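Local structure of Lpg0393 helical bundle domain-containing protein (Legionella pneumophila subsp. pneumophila str. Philadelphia 1, 4R0G) at residues L47-L52 and L120-M125; D59-F64 and I91-C96; A65-V70 and R76-G81; E80-A85 and Y170-I175. The protein acts as a guanine-nucleotide exchange factor for the small GTPases Rab5, Rab21 and Rab22, probably through its VPS9-like domain. One frame throughout, in Å; residues are numbered along the deposited sequence.

Contact 1. Residues L47-L52 and L120-M125; sequences LIFEWL and LQLMTM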
loop_
_atom_site.group_PDB
_atom_site.type_symbol
_atom_site.label_atom_id
_atom_site.label_comp_id
_atom_site.label_asym_id
_atom_site.label_seq_id
_atom_site.Cartn_x
_atom_site.Cartn_y
_atom_site.Cartn_z
ATOM N N LEU A 47 0.046 16.536 -20.868
ATOM C CA LEU A 47 1.084 16.762 -19.855
ATOM C C LEU A 47 2.430 17.186 -20.451
ATOM O O LEU A 47 3.069 18.068 -19.912
ATOM C CB LEU A 47 1.316 15.519 -19.028
ATOM C CG LEU A 47 0.695 15.454 -17.653
ATOM C CD1 LEU A 47 -0.774 15.223 -17.779
ATOM C CD2 LEU A 47 1.322 14.288 -16.910
ATOM N N ILE A 48 2.875 16.570 -21.545
ATOM C CA ILE A 48 4.167 16.970 -22.118
ATOM C C ILE A 48 4.093 18.392 -22.677
ATOM O O ILE A 48 4.948 19.242 -22.402
ATOM C CB ILE A 48 4.651 16.041 -23.240
ATOM C CG1 ILE A 48 5.085 14.696 -22.660
ATOM C CG2 ILE A 48 5.837 16.692 -23.967
ATOM C CD1 ILE A 48 4.974 13.595 -23.642
ATOM N N PHE A 49 3.069 18.641 -23.475
ATOM C CA PHE A 49 2.844 19.957 -24.020
ATOM C C PHE A 49 2.820 20.954 -22.895
ATOM O O PHE A 49 3.589 21.908 -22.863
ATOM C CB PHE A 49 1.491 19.995 -24.708
ATOM C CG PHE A 49 1.134 21.330 -25.228
ATOM C CD1 PHE A 49 1.827 21.871 -26.302
ATOM C CD2 PHE A 49 0.119 22.061 -24.642
ATOM C CE1 PHE A 49 1.508 23.115 -26.797
ATOM C CE2 PHE A 49 -0.208 23.321 -25.127
ATOM C CZ PHE A 49 0.487 23.843 -26.213
ATOM N N GLU A 50 1.945 20.702 -21.940
ATOM C CA GLU A 50 1.716 21.659 -20.879
ATOM C C GLU A 50 2.970 21.967 -20.027
ATOM O O GLU A 50 3.271 23.103 -19.682
ATOM C CB GLU A 50 0.553 21.173 -20.035
ATOM C CG GLU A 50 -0.199 22.292 -19.432
ATOM C CD GLU A 50 -1.035 23.069 -20.420
ATOM O OE1 GLU A 50 -1.795 22.442 -21.182
ATOM O OE2 GLU A 50 -0.943 24.315 -20.428
ATOM N N TRP A 51 3.728 20.948 -19.722
ATOM C CA TRP A 51 4.863 21.132 -18.861
ATOM C C TRP A 51 5.961 21.883 -19.615
ATOM O O TRP A 51 6.766 22.591 -19.015
ATOM C CB TRP A 51 5.326 19.746 -18.425
ATOM C CG TRP A 51 6.106 19.710 -17.188
ATOM C CD1 TRP A 51 6.685 20.767 -16.542
ATOM C CD2 TRP A 51 6.431 18.537 -16.426
ATOM N NE1 TRP A 51 7.344 20.321 -15.420
ATOM C CE2 TRP A 51 7.203 18.962 -15.322
ATOM C CE3 TRP A 51 6.150 17.167 -16.578
ATOM C CZ2 TRP A 51 7.697 18.059 -14.362
ATOM C CZ3 TRP A 51 6.648 16.270 -15.626
ATOM C CH2 TRP A 51 7.406 16.722 -14.534
ATOM N N LEU A 52 6.003 21.709 -20.932
ATOM C CA LEU A 52 7.025 22.353 -21.745
ATOM C C LEU A 52 6.736 23.845 -21.943
ATOM O O LEU A 52 7.655 24.661 -22.082
ATOM C CB LEU A 52 7.185 21.625 -23.091
ATOM C CG LEU A 52 7.916 20.273 -23.048
ATOM C CD1 LEU A 52 8.062 19.647 -24.419
ATOM C CD2 LEU A 52 9.289 20.406 -22.395
ATOM N N LEU A 120 -2.917 17.407 -29.849
ATOM C CA LEU A 120 -2.620 16.081 -30.381
ATOM C C LEU A 120 -2.114 16.194 -31.814
ATOM O O LEU A 120 -1.256 15.430 -32.244
ATOM C CB LEU A 120 -3.842 15.153 -30.291
ATOM C CG LEU A 120 -4.318 14.794 -28.878
ATOM C CD1 LEU A 120 -5.537 13.886 -28.897
ATOM C CD2 LEU A 120 -3.212 14.150 -28.044
ATOM N N GLN A 121 -2.623 17.169 -32.553
ATOM C CA GLN A 121 -2.101 17.385 -33.896
ATOM C C GLN A 121 -0.696 17.967 -33.894
ATOM O O GLN A 121 0.138 17.539 -34.690
ATOM C CB GLN A 121 -3.050 18.206 -34.764
ATOM C CG GLN A 121 -3.779 17.334 -35.775
ATOM C CD GLN A 121 -4.417 18.132 -36.881
ATOM O OE1 GLN A 121 -3.730 18.604 -37.800
ATOM N NE2 GLN A 121 -5.742 18.292 -36.809
ATOM N N LEU A 122 -0.445 18.927 -33.002
ATOM C CA LEU A 122 0.882 19.504 -32.838
ATOM C C LEU A 122 1.832 18.373 -32.506
ATOM O O LEU A 122 2.973 18.331 -32.982
ATOM C CB LEU A 122 0.899 20.518 -31.691
ATOM C CG LEU A 122 1.865 21.716 -31.804
ATOM C CD1 LEU A 122 2.172 22.395 -30.449
ATOM C CD2 LEU A 122 3.157 21.406 -32.560
ATOM N N MET A 123 1.344 17.449 -31.690
ATOM C CA MET A 123 2.209 16.413 -31.171
ATOM C C MET A 123 2.631 15.525 -32.315
ATOM O O MET A 123 3.805 15.193 -32.451
ATOM C CB MET A 123 1.513 15.617 -30.066
ATOM C CG MET A 123 1.216 16.438 -28.784
ATOM S SD MET A 123 2.678 16.803 -27.798
ATOM C CE MET A 123 2.468 18.551 -27.625
ATOM N N THR A 124 1.682 15.196 -33.181
ATOM C CA THR A 124 1.985 14.340 -34.336
ATOM C C THR A 124 2.840 15.031 -35.393
ATOM O O THR A 124 3.584 14.376 -36.096
ATOM C CB THR A 124 0.717 13.741 -34.979
ATOM O OG1 THR A 124 -0.122 14.795 -35.454
ATOM C CG2 THR A 124 -0.047 12.901 -33.956
ATOM N N MET A 125 2.716 16.346 -35.513
ATOM C CA MET A 125 3.527 17.104 -36.467
ATOM C C MET A 125 4.991 17.052 -36.061
ATOM O O MET A 125 5.894 16.922 -36.892
ATOM C CB MET A 125 3.098 18.583 -36.503
ATOM C CG MET A 125 1.667 18.871 -36.963
ATOM S SD MET A 125 1.338 18.535 -38.714
ATOM C CE MET A 125 0.670 16.888 -38.632
#
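Phe49 meets two side chains of the facing helix, Leu122 and Met123, and crosses each of them at about a right angle. CG of Phe49 lies anti to the backbone N (chi1 176°). The ring therefore runs along the gap between the helices, with CB and the CD1-CE1 side meeting the methyls. The nearest backbone pair is Phe49 CA and Met123 CA, 8.0 Å apart. Met123 reaches in by a bent chain. Its CB does not aim at the other helix, but a turn at chi2 (-73°) and a further bend at chi3 bring the terminal methyl across. That methyl, Met123 CE, sits 3.4 Å from Phe49 CB, at the root of the ring. Met123 CE is also 3.6 Å from Phe49 CD1. Leu122 takes the outer part of the same ring, with Leu122 CD1 3.8 Å from Phe49 CE1. Both methyl groups come in at a slant to the ring plane. Phe49 is buried, while Leu122 and Met123 stay partly exposed. Tyr31 also packs on Phe49, and Tyr108 on Met123. The contact joins helices 40-53 and 116-126 of the VPS9-like domain. No hydrogen bond crosses between the two segments. Their hold on each other is therefore apolar, and it depends on the fit of one aromatic ring against two methyl groups and not on directional bonds.

Contact 2. Residues D59-F64 and I91-C96; sequences DDIKKF and IALFPC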
loop_
_atom_site.group_PDB
_atom_site.type_symbol
_atom_site.label_atom_id
_atom_site.label_comp_id
_atom_site.label_asym_id
_atom_site.label_seq_id
_atom_site.Cartn_x
_atom_site.Cartn_y
_atom_site.Cartn_z
ATOM N N ASP A 59 15.375 21.729 -12.257
ATOM C CA ASP A 59 14.874 21.715 -10.890
ATOM C C ASP A 59 13.496 21.019 -10.772
ATOM O O ASP A 59 13.206 20.366 -9.773
ATOM C CB ASP A 59 14.888 23.149 -10.316
ATOM C CG ASP A 59 14.224 23.249 -8.939
ATOM O OD1 ASP A 59 14.830 22.704 -7.960
ATOM O OD2 ASP A 59 13.113 23.875 -8.850
ATOM N N ASP A 60 12.665 21.125 -11.801
ATOM C CA ASP A 60 11.347 20.475 -11.787
ATOM C C ASP A 60 11.542 18.975 -11.655
ATOM O O ASP A 60 10.807 18.284 -10.951
ATOM C CB ASP A 60 10.559 20.762 -13.087
ATOM C CG ASP A 60 9.937 22.171 -13.137
ATOM O OD1 ASP A 60 10.434 23.102 -12.452
ATOM O OD2 ASP A 60 8.950 22.346 -13.894
ATOM N N ILE A 61 12.550 18.486 -12.353
ATOM C CA ILE A 61 12.897 17.076 -12.348
ATOM C C ILE A 61 13.380 16.633 -10.976
ATOM O O ILE A 61 12.915 15.623 -10.446
ATOM C CB ILE A 61 14.001 16.825 -13.388
ATOM C CG1 ILE A 61 13.500 17.251 -14.750
ATOM C CG2 ILE A 61 14.453 15.388 -13.412
ATOM C CD1 ILE A 61 14.557 17.261 -15.763
ATOM N N LYS A 62 14.305 17.397 -10.398
ATOM C CA LYS A 62 14.908 17.008 -9.121
ATOM C C LYS A 62 13.932 16.982 -7.946
ATOM O O LYS A 62 14.067 16.175 -7.025
ATOM C CB LYS A 62 16.134 17.879 -8.817
ATOM C CG LYS A 62 17.415 17.300 -9.398
ATOM C CD LYS A 62 18.641 17.987 -8.880
ATOM C CE LYS A 62 19.897 17.391 -9.508
ATOM N NZ LYS A 62 21.122 18.210 -9.194
ATOM N N LYS A 63 12.953 17.875 -7.983
ATOM C CA LYS A 63 11.946 17.918 -6.937
ATOM C C LYS A 63 10.994 16.772 -7.171
ATOM O O LYS A 63 10.520 16.128 -6.233
ATOM C CB LYS A 63 11.224 19.274 -6.902
ATOM C CG LYS A 63 11.865 20.235 -5.940
ATOM C CD LYS A 63 11.645 21.682 -6.339
ATOM C CE LYS A 63 12.661 22.606 -5.644
ATOM N NZ LYS A 63 12.445 24.060 -5.980
ATOM N N PHE A 64 10.742 16.487 -8.433
ATOM C CA PHE A 64 9.850 15.394 -8.746
ATOM C C PHE A 64 10.518 14.090 -8.293
ATOM O O PHE A 64 9.834 13.109 -7.959
ATOM C CB PHE A 64 9.514 15.391 -10.240
ATOM C CG PHE A 64 8.608 14.287 -10.640
ATOM C CD1 PHE A 64 7.256 14.339 -10.321
ATOM C CD2 PHE A 64 9.105 13.163 -11.319
ATOM C CE1 PHE A 64 6.404 13.310 -10.681
ATOM C CE2 PHE A 64 8.250 12.114 -11.691
ATOM C CZ PHE A 64 6.905 12.190 -11.366
ATOM N N ILE A 91 5.504 9.289 -16.938
ATOM C CA ILE A 91 5.533 8.864 -18.330
ATOM C C ILE A 91 5.617 10.092 -19.226
ATOM O O ILE A 91 6.176 10.024 -20.333
ATOM C CB ILE A 91 4.349 7.957 -18.700
ATOM C CG1 ILE A 91 4.390 6.681 -17.855
ATOM C CG2 ILE A 91 4.420 7.570 -20.131
ATOM C CD1 ILE A 91 3.172 5.826 -18.049
ATOM N N ALA A 92 5.099 11.226 -18.737
ATOM C CA ALA A 92 5.246 12.487 -19.479
ATOM C C ALA A 92 6.630 13.082 -19.288
ATOM O O ALA A 92 7.118 13.807 -20.137
ATOM C CB ALA A 92 4.214 13.472 -19.066
ATOM N N LEU A 93 7.246 12.759 -18.158
ATOM C CA LEU A 93 8.510 13.352 -17.728
ATOM C C LEU A 93 9.678 13.034 -18.668
ATOM O O LEU A 93 10.515 13.895 -18.987
ATOM C CB LEU A 93 8.846 12.850 -16.326
ATOM C CG LEU A 93 10.292 13.141 -15.909
ATOM C CD1 LEU A 93 10.505 14.626 -15.755
ATOM C CD2 LEU A 93 10.669 12.429 -14.620
ATOM N N PHE A 94 9.720 11.779 -19.087
ATOM C CA PHE A 94 10.849 11.270 -19.828
ATOM C C PHE A 94 10.948 11.905 -21.201
ATOM O O PHE A 94 12.031 12.352 -21.572
ATOM C CB PHE A 94 10.858 9.733 -19.855
ATOM C CG PHE A 94 10.860 9.116 -18.486
ATOM C CD1 PHE A 94 11.769 9.526 -17.534
ATOM C CD2 PHE A 94 9.928 8.167 -18.134
ATOM C CE1 PHE A 94 11.758 8.977 -16.270
ATOM C CE2 PHE A 94 9.919 7.620 -16.862
ATOM C CZ PHE A 94 10.826 8.032 -15.942
ATOM N N PRO A 95 9.829 11.977 -21.949
ATOM C CA PRO A 95 9.864 12.763 -23.197
ATOM C C PRO A 95 10.359 14.195 -23.000
ATOM O O PRO A 95 11.225 14.638 -23.769
ATOM C CB PRO A 95 8.400 12.818 -23.617
ATOM C CG PRO A 95 7.804 11.597 -23.045
ATOM C CD PRO A 95 8.532 11.305 -21.756
ATOM N N CYS A 96 9.826 14.900 -22.000
ATOM C CA CYS A 96 10.295 16.254 -21.711
ATOM C C CYS A 96 11.824 16.280 -21.483
ATOM O O CYS A 96 12.514 17.153 -21.987
ATOM C CB CYS A 96 9.556 16.889 -20.512
ATOM S SG CYS A 96 7.756 17.079 -20.713
#
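Leu93 is the centre of this contact and has the most surface buried in it. Its two methyl groups divide the work between Ile61 and Phe64. CD1 of Leu93 lies 4.1 Å from Ile61 CG1, a looser touch. CD2 of Leu93 takes the ring of Phe64, 3.7 Å from Phe64 CD2 and 3.8 Å from Phe64 CE2. Leu93 and Phe64 run past each other in opposite directions, and the methyl approaches the ring at a slant. In Phe64 CG is anti to the backbone N (chi1 180°), which lays the ring alongside Leu93 and turns its CD2-CE2 side to the methyl. The three side chains are buried. Phe56 packs on both Ile61 and Leu93, Trp149 of helix 132-151 on Ile61, and Phe146 of the same helix on Leu93. Away from the contact, Lys63 NZ forms a salt bridge with Asp59 OD2 at 3.0 Å, on the syn side of the carboxylate. Helices 58-71 and 80-101 of the VPS9-like domain thus meet through hydrocarbon alone here. No charged group touches across; Asp60, buried nearby, is paired with Arg13 and Trp51. This is core packing, likely driven by exclusion of water.

Contact 3. Residues A65-V70 and R76-G81; sequences AILYAV and RPLREG
Val70 and Pro77 hold the closest backbone pair, with CA atoms 7.4 Å apart, where the last turns of one helix face the non-helical run that leads to the next. The two side chains meet at a slant. CG1 of Val70, set anti to the backbone N (chi1 177°), is the branch that meets the proline, and it lies 3.4 Å from Pro77 CG. The proline ring also packs on the helix backbone, with Pro77 CD 3.5 Å from Val70 O. One turn earlier, Leu67 crosses Leu78 at about a right angle. The touch is between methyl groups, Leu67 CD2 and Leu78 CD1, at 3.8 Å. The arrangement is a helix-loop-helix connection in the VPS9-like domain. Helix 58-71 ends, the chain turns back, and residues 76-79 lead into helix 80-101. All four touching residues are buried. Val158 and Ala161 of helix 155-183 pack on Val70, Phe162 packs on Pro77, and Leu86 packs on both Leu67 and Leu78. No hydrogen bond links the two segments. Arg79, in the loop, bonds elsewhere, with its NH2 hydrogen-bonded to Tyr166 OH. Arg79 also lies at the dimer contact, where its NE makes a weak hydrogen bond to the backbone O of Glu74 of the second subunit.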
loop_
_atom_site.group_PDB
_atom_site.type_symbol
_atom_site.label_atom_id
_atom_site.label_comp_id
_atom_site.label_asym_id
_atom_site.label_seq_id
_atom_site.Cartn_x
_atom_site.Cartn_y
_atom_site.Cartn_z
ATOM N N ALA A 65 11.854 14.095 -8.248
ATOM C CA ALA A 65 12.590 12.915 -7.794
ATOM C C ALA A 65 12.253 12.651 -6.331
ATOM O O ALA A 65 12.015 11.493 -5.935
ATOM C CB ALA A 65 14.073 13.080 -7.977
ATOM N N ILE A 66 12.220 13.719 -5.531
ATOM C CA ILE A 66 11.849 13.576 -4.126
ATOM C C ILE A 66 10.498 12.859 -4.041
ATOM O O ILE A 66 10.385 11.800 -3.396
ATOM C CB ILE A 66 11.768 14.922 -3.403
ATOM C CG1 ILE A 66 13.073 15.700 -3.566
ATOM C CG2 ILE A 66 11.521 14.709 -1.957
ATOM C CD1 ILE A 66 12.890 17.196 -3.401
ATOM N N LEU A 67 9.502 13.404 -4.747
ATOM C CA LEU A 67 8.162 12.835 -4.750
ATOM C C LEU A 67 8.202 11.328 -5.031
ATOM O O LEU A 67 7.629 10.535 -4.297
ATOM C CB LEU A 67 7.288 13.557 -5.776
ATOM C CG LEU A 67 5.779 13.713 -5.488
ATOM C CD1 LEU A 67 4.974 13.725 -6.779
ATOM C CD2 LEU A 67 5.224 12.654 -4.557
ATOM N N TYR A 68 8.915 10.939 -6.075
ATOM C CA TYR A 68 9.036 9.537 -6.449
ATOM C C TYR A 68 9.671 8.698 -5.357
ATOM O O TYR A 68 9.173 7.626 -5.007
ATOM C CB TYR A 68 9.907 9.410 -7.688
ATOM C CG TYR A 68 9.507 8.243 -8.527
ATOM C CD1 TYR A 68 8.572 8.398 -9.534
ATOM C CD2 TYR A 68 10.044 6.972 -8.306
ATOM C CE1 TYR A 68 8.189 7.319 -10.318
ATOM C CE2 TYR A 68 9.656 5.882 -9.079
ATOM C CZ TYR A 68 8.734 6.067 -10.087
ATOM O OH TYR A 68 8.336 5.023 -10.877
ATOM N N ALA A 69 10.803 9.169 -4.847
ATOM C CA ALA A 69 11.495 8.473 -3.771
ATOM C C ALA A 69 10.496 8.158 -2.662
ATOM O O ALA A 69 10.520 7.081 -2.066
ATOM C CB ALA A 69 12.622 9.335 -3.232
ATOM N N VAL A 70 9.606 9.109 -2.402
ATOM C CA VAL A 70 8.547 8.901 -1.433
ATOM C C VAL A 70 7.606 7.787 -1.896
ATOM O O VAL A 70 7.234 6.932 -1.127
ATOM C CB VAL A 70 7.743 10.178 -1.182
ATOM C CG1 VAL A 70 6.616 9.872 -0.222
ATOM C CG2 VAL A 70 8.648 11.319 -0.650
ATOM N N ARG A 76 4.330 3.028 1.715
ATOM C CA ARG A 76 3.546 3.289 0.500
ATOM C C ARG A 76 2.514 4.415 0.590
ATOM O O ARG A 76 1.320 4.184 0.338
ATOM C CB ARG A 76 2.865 2.020 -0.035
ATOM C CG ARG A 76 3.781 0.991 -0.659
ATOM C CD ARG A 76 4.138 1.219 -2.124
ATOM N NE ARG A 76 5.408 0.544 -2.406
ATOM C CZ ARG A 76 6.198 0.768 -3.455
ATOM N NH1 ARG A 76 5.857 1.671 -4.389
ATOM N NH2 ARG A 76 7.341 0.075 -3.553
ATOM N N PRO A 77 2.971 5.649 0.870
ATOM C CA PRO A 77 2.009 6.725 1.148
ATOM C C PRO A 77 1.127 7.027 -0.064
ATOM O O PRO A 77 0.055 7.599 0.094
ATOM C CB PRO A 77 2.908 7.914 1.503
ATOM C CG PRO A 77 4.188 7.638 0.687
ATOM C CD PRO A 77 4.356 6.146 0.744
ATOM N N LEU A 78 1.536 6.640 -1.268
ATOM C CA LEU A 78 0.712 7.007 -2.417
ATOM C C LEU A 78 0.164 5.777 -3.094
ATOM O O LEU A 78 0.880 5.120 -3.834
ATOM C CB LEU A 78 1.541 7.829 -3.420
ATOM C CG LEU A 78 2.186 9.127 -2.923
ATOM C CD1 LEU A 78 3.455 9.410 -3.698
ATOM C CD2 LEU A 78 1.236 10.328 -3.013
ATOM N N ARG A 79 -1.119 5.498 -2.900
ATOM C CA ARG A 79 -1.725 4.289 -3.445
ATOM C C ARG A 79 -2.754 4.718 -4.456
ATOM O O ARG A 79 -3.017 5.908 -4.571
ATOM C CB ARG A 79 -2.398 3.474 -2.322
ATOM C CG ARG A 79 -1.549 3.254 -1.038
ATOM C CD ARG A 79 -2.113 2.108 -0.160
ATOM N NE ARG A 79 -2.043 2.314 1.301
ATOM C CZ ARG A 79 -0.930 2.569 1.981
ATOM N NH1 ARG A 79 0.208 2.655 1.335
ATOM N NH2 ARG A 79 -0.950 2.740 3.298
ATOM N N GLU A 80 -3.365 3.764 -5.160
ATOM C CA GLU A 80 -4.493 4.053 -6.063
ATOM C C GLU A 80 -4.331 5.255 -7.020
ATOM O O GLU A 80 -3.344 5.378 -7.750
ATOM C CB GLU A 80 -5.791 4.210 -5.257
ATOM C CG GLU A 80 -6.255 2.933 -4.548
ATOM C CD GLU A 80 -6.783 1.870 -5.513
ATOM O OE1 GLU A 80 -5.992 1.336 -6.334
ATOM O OE2 GLU A 80 -8.000 1.572 -5.454
ATOM N N GLY A 81 -5.325 6.139 -7.002
ATOM C CA GLY A 81 -5.373 7.270 -7.907
ATOM C C GLY A 81 -4.235 8.228 -7.703
ATOM O O GLY A 81 -3.755 8.803 -8.674
#

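Contact 4. Residues E80-A85 and Y170-I175; sequences EGLSYA and YLKYLI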
loop_
_atom_site.group_PDB
_atom_site.type_symbol
_atom_site.label_atom_id
_atom_site.label_comp_id
_atom_site.label_asym_id
_atom_site.label_seq_id
_atom_site.Cartn_x
_atom_site.Cartn_y
_atom_site.Cartn_z
ATOM N N GLU A 80 -3.365 3.764 -5.160
ATOM C CA GLU A 80 -4.493 4.053 -6.063
ATOM C C GLU A 80 -4.331 5.255 -7.020
ATOM O O GLU A 80 -3.344 5.378 -7.750
ATOM C CB GLU A 80 -5.791 4.210 -5.257
ATOM C CG GLU A 80 -6.255 2.933 -4.548
ATOM C CD GLU A 80 -6.783 1.870 -5.513
ATOM O OE1 GLU A 80 -5.992 1.336 -6.334
ATOM O OE2 GLU A 80 -8.000 1.572 -5.454
ATOM N N GLY A 81 -5.325 6.139 -7.002
ATOM C CA GLY A 81 -5.373 7.270 -7.907
ATOM C C GLY A 81 -4.235 8.228 -7.703
ATOM O O GLY A 81 -3.755 8.803 -8.674
ATOM N N LEU A 82 -3.810 8.412 -6.456
ATOM C CA LEU A 82 -2.644 9.250 -6.155
ATOM C C LEU A 82 -1.437 8.653 -6.820
ATOM O O LEU A 82 -0.564 9.359 -7.306
ATOM C CB LEU A 82 -2.405 9.357 -4.648
ATOM C CG LEU A 82 -3.368 10.361 -4.015
ATOM C CD1 LEU A 82 -3.450 10.198 -2.521
ATOM C CD2 LEU A 82 -2.882 11.758 -4.357
ATOM N N SER A 83 -1.414 7.327 -6.846
ATOM C CA SER A 83 -0.333 6.606 -7.474
ATOM C C SER A 83 -0.402 6.709 -8.988
ATOM O O SER A 83 0.608 7.002 -9.633
ATOM C CB SER A 83 -0.313 5.150 -7.046
ATOM O OG SER A 83 0.453 4.447 -7.993
ATOM N N TYR A 84 -1.588 6.480 -9.550
ATOM C CA TYR A 84 -1.787 6.618 -10.995
ATOM C C TYR A 84 -1.353 8.006 -11.467
ATOM O O TYR A 84 -0.775 8.140 -12.548
ATOM C CB TYR A 84 -3.248 6.344 -11.381
ATOM C CG TYR A 84 -3.547 6.337 -12.882
ATOM C CD1 TYR A 84 -3.224 5.237 -13.673
ATOM C CD2 TYR A 84 -4.196 7.415 -13.499
ATOM C CE1 TYR A 84 -3.514 5.213 -15.050
ATOM C CE2 TYR A 84 -4.498 7.404 -14.866
ATOM C CZ TYR A 84 -4.153 6.296 -15.640
ATOM O OH TYR A 84 -4.432 6.275 -17.000
ATOM N N ALA A 85 -1.640 9.033 -10.666
ATOM C CA ALA A 85 -1.246 10.387 -11.026
ATOM C C ALA A 85 0.249 10.405 -11.211
ATOM O O ALA A 85 0.763 10.752 -12.268
ATOM C CB ALA A 85 -1.636 11.353 -9.942
ATOM N N TYR A 170 -2.884 8.779 4.936
ATOM C CA TYR A 170 -3.213 7.669 5.824
ATOM C C TYR A 170 -4.690 7.709 6.211
ATOM O O TYR A 170 -5.358 6.687 6.193
ATOM C CB TYR A 170 -2.315 7.709 7.063
ATOM C CG TYR A 170 -2.611 6.612 8.044
ATOM C CD1 TYR A 170 -2.243 5.296 7.777
ATOM C CD2 TYR A 170 -3.252 6.887 9.247
ATOM C CE1 TYR A 170 -2.514 4.281 8.683
ATOM C CE2 TYR A 170 -3.528 5.883 10.157
ATOM C CZ TYR A 170 -3.159 4.584 9.873
ATOM O OH TYR A 170 -3.439 3.591 10.794
ATOM N N LEU A 171 -5.172 8.907 6.557
ATOM C CA LEU A 171 -6.599 9.172 6.763
ATOM C C LEU A 171 -7.446 8.777 5.588
ATOM O O LEU A 171 -8.526 8.242 5.778
ATOM C CB LEU A 171 -6.870 10.643 7.029
ATOM C CG LEU A 171 -6.769 11.132 8.468
ATOM C CD1 LEU A 171 -7.370 12.495 8.559
ATOM C CD2 LEU A 171 -7.470 10.164 9.437
ATOM N N LYS A 172 -6.954 9.045 4.379
ATOM C CA LYS A 172 -7.721 8.801 3.161
ATOM C C LYS A 172 -8.056 7.321 3.031
ATOM O O LYS A 172 -9.235 6.952 2.901
ATOM C CB LYS A 172 -6.987 9.337 1.923
ATOM C CG LYS A 172 -7.584 8.961 0.549
ATOM C CD LYS A 172 -6.940 9.799 -0.598
ATOM C CE LYS A 172 -7.696 9.731 -1.960
ATOM N NZ LYS A 172 -7.419 8.494 -2.774
ATOM N N TYR A 173 -7.037 6.469 3.135
ATOM C CA TYR A 173 -7.222 5.029 2.941
ATOM C C TYR A 173 -8.018 4.389 4.068
ATOM O O TYR A 173 -8.824 3.489 3.839
ATOM C CB TYR A 173 -5.872 4.329 2.802
ATOM C CG TYR A 173 -4.976 4.961 1.777
ATOM C CD1 TYR A 173 -5.409 5.156 0.476
ATOM C CD2 TYR A 173 -3.709 5.387 2.119
ATOM C CE1 TYR A 173 -4.589 5.753 -0.475
ATOM C CE2 TYR A 173 -2.882 5.981 1.191
ATOM C CZ TYR A 173 -3.323 6.170 -0.104
ATOM O OH TYR A 173 -2.489 6.775 -1.018
ATOM N N LEU A 174 -7.765 4.825 5.297
ATOM C CA LEU A 174 -8.459 4.248 6.441
ATOM C C LEU A 174 -9.956 4.424 6.273
ATOM O O LEU A 174 -10.724 3.507 6.553
ATOM C CB LEU A 174 -8.012 4.927 7.735
ATOM C CG LEU A 174 -8.581 4.415 9.067
ATOM C CD1 LEU A 174 -8.057 3.050 9.391
ATOM C CD2 LEU A 174 -8.262 5.367 10.211
ATOM N N ILE A 175 -10.343 5.613 5.796
ATOM C CA ILE A 175 -11.746 6.013 5.669
ATOM C C ILE A 175 -12.434 5.221 4.576
ATOM O O ILE A 175 -13.620 4.902 4.670
ATOM C CB ILE A 175 -11.904 7.543 5.454
ATOM C CG1 ILE A 175 -11.591 8.278 6.752
ATOM C CG2 ILE A 175 -13.318 7.907 5.068
ATOM C CD1 ILE A 175 -11.390 9.745 6.568
#
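The hydroxyl of Tyr173, which packs against Leu82, is gripped by the backbone just ahead of segment 80-85. Arg79 N donates to Tyr173 OH, and Tyr173 OH in turn bonds to Pro77 O. A donor and an acceptor from the loop thus fix the phenol end and probably set the rotation of the hydroxyl. The CB of Tyr173 does not aim at the other segment. With CG anti to the carbonyl carbon (chi1 -51°), the ring swings across and its far end arrives beside Leu82. Leu82 CD1 lies 3.9 Å from Tyr173 OH, a packing contact. The same methyl serves Lys172. Leu82 and Lys172 reach toward each other tip to tip, and Leu82 CD1 is 4.0 Å from Lys172 CD. The lysine takes part through its hydrocarbon chain, which runs extended from CG and bends only at chi4 (-80°). The contact joins the N-terminal part of helix 80-101, in the VPS9-like domain, to the long helix 155-183, where residues 170-175 fall in the range of the helical bundle domain. Here the VPS9-like part packs on the helix that leads into the helical bundle. No hydrogen bond passes between the two segments themselves. Leu21 also packs on Leu82, and His208 on Lys172. The second subunit comes close as well, with its Glu74 packing on Glu80 and Tyr173.

From the N terminus, helix 40-53 opens contact 1, which closes only at helix 116-126. Within that long loop, contact 2 joins helices 58-71 and 80-101. Contact 3 is the innermost and joins the same two helices around their short connection. Contacts 1 to 3 thus nest and tie the VPS9-like domain together. Contacts 1 and 2 touch, with Trp51 NE1 bonded to Asp60 OD2. Contact 4 starts where contact 3 ends, and they share Glu80 and Gly81. Its other segment lies far along the chain, so it crosses contacts 1 and 2. It ties the start of helix 80-101 to helix 155-183 and the helical bundle. Contacts 3 and 4 both touch the second subunit.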